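Myosin regulatory light chain, striated adductor muscle (Argopecten irradians, PDB 1WDC) is the calcium-binding regulatory light chain of scallop myosin, responsible for calcium-dependent binding and calcium-dependent Mg-ATPase activity in molluscan muscle. Local coordinates at residues I109-L113 against E114-D118. Residues are numbered along the deposited sequence; the frame is centred on the assembly and turned at random.
Sequences IKDLL and ENMGD
Glu114 N bonds to Lys110 O at 2.9 Å and Asn115 N to Asp111 O, while Met116 N reaches Leu112 O only weakly, as the chain leaves helical geometry. This is the C-terminal end of helix 106-115, within the second EF-hand of the chain and far from the magnesium site. Gly117, at positive phi, turns the chain away toward Asp118, whose carboxylate pairs outside this stretch, in a salt bridge with a basic side chain of another protein chain. Asp111 stands with CG anti to its own N (chi1 178°), which carries the carboxylate along the helix toward the next turn. There the Asp111 and Asn115 side chains cross at about a right angle, their carboxylate and amide planes 63° apart, and Asp111 OD2 lies 3.7 Å from Met116 CE. Putting an alanine at Asp111 would probably remove the carboxylate that borders the Asn115 side chain and the Met116 methyl, opening a gap beside both. Leu113 and Glu114 touch Met125 of helix 122-131, and Leu112, Leu113 and Met116 also pack on side chains of other protein chains. Met116 SD lies 4.1 Å from Leu112 CD2, and the bend at chi3 (-86°) then folds CE back to 3.3 Å from Asp111 O.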
# COMPACT_ATOMS: atom_id res chain seq x y z
N ILE B 109 -9.79 -4.40 2.99
CA ILE B 109 -9.85 -3.31 2.01
C ILE B 109 -10.38 -1.97 2.59
O ILE B 109 -9.77 -0.95 2.33
CB ILE B 109 -10.62 -3.72 0.70
CG1 ILE B 109 -10.41 -2.63 -0.36
CG2 ILE B 109 -12.13 -3.89 0.94
CD1 ILE B 109 -8.97 -2.44 -0.76
N LYS B 110 -11.32 -1.99 3.53
CA LYS B 110 -11.74 -0.74 4.19
C LYS B 110 -10.58 -0.12 4.95
O LYS B 110 -10.40 1.10 4.97
CB LYS B 110 -12.89 -0.98 5.18
CG LYS B 110 -14.12 -1.49 4.49
CD LYS B 110 -15.37 -1.22 5.27
CE LYS B 110 -16.55 -1.19 4.29
NZ LYS B 110 -17.89 -1.30 4.97
N ASP B 111 -9.80 -0.99 5.60
CA ASP B 111 -8.71 -0.55 6.46
C ASP B 111 -7.59 0.07 5.65
O ASP B 111 -7.05 1.11 6.00
CB ASP B 111 -8.22 -1.75 7.24
CG ASP B 111 -7.06 -1.44 8.15
OD1 ASP B 111 -7.17 -0.48 8.93
OD2 ASP B 111 -6.07 -2.23 8.11
N LEU B 112 -7.32 -0.54 4.50
CA LEU B 112 -6.32 -0.04 3.55
C LEU B 112 -6.68 1.35 3.07
O LEU B 112 -5.88 2.25 3.23
CB LEU B 112 -6.22 -0.98 2.35
CG LEU B 112 -5.45 -2.27 2.57
CD1 LEU B 112 -5.69 -3.19 1.40
CD2 LEU B 112 -3.98 -1.93 2.69
N LEU B 113 -7.94 1.53 2.65
CA LEU B 113 -8.46 2.76 2.02
C LEU B 113 -8.64 3.92 2.97
O LEU B 113 -8.25 5.05 2.67
CB LEU B 113 -9.82 2.52 1.36
CG LEU B 113 -9.96 1.64 0.10
CD1 LEU B 113 -11.45 1.57 -0.26
CD2 LEU B 113 -9.14 2.23 -1.08
N GLU B 114 -9.09 3.59 4.16
CA GLU B 114 -9.47 4.60 5.11
C GLU B 114 -8.33 5.08 6.00
O GLU B 114 -8.32 6.22 6.47
CB GLU B 114 -10.61 4.03 5.92
CG GLU B 114 -10.92 4.79 7.13
CD GLU B 114 -12.21 4.33 7.73
OE1 GLU B 114 -12.51 3.10 7.70
OE2 GLU B 114 -12.96 5.22 8.17
N ASN B 115 -7.37 4.20 6.24
CA ASN B 115 -6.45 4.37 7.34
C ASN B 115 -5.07 4.56 6.83
O ASN B 115 -4.17 4.88 7.58
CB ASN B 115 -6.47 3.14 8.23
CG ASN B 115 -7.69 3.07 9.10
OD1 ASN B 115 -8.31 2.02 9.22
ND2 ASN B 115 -8.02 4.18 9.74
N MET B 116 -4.89 4.32 5.55
CA MET B 116 -3.56 4.29 5.01
C MET B 116 -3.52 5.10 3.74
O MET B 116 -4.57 5.28 3.09
CB MET B 116 -3.18 2.84 4.69
CG MET B 116 -2.26 2.21 5.67
SD MET B 116 -2.62 0.49 5.67
CE MET B 116 -3.94 0.51 6.84
N GLY B 117 -2.30 5.38 3.29
CA GLY B 117 -2.10 6.05 2.03
C GLY B 117 -2.64 7.46 2.07
O GLY B 117 -2.53 8.13 3.09
N ASP B 118 -3.27 7.88 0.99
CA ASP B 118 -4.04 9.13 1.02
C ASP B 118 -5.46 8.82 1.50
O ASP B 118 -6.34 8.58 0.68
CB ASP B 118 -4.05 9.75 -0.37
CG ASP B 118 -2.70 10.33 -0.75
OD1 ASP B 118 -2.30 11.32 -0.12
OD2 ASP B 118 -2.03 9.80 -1.65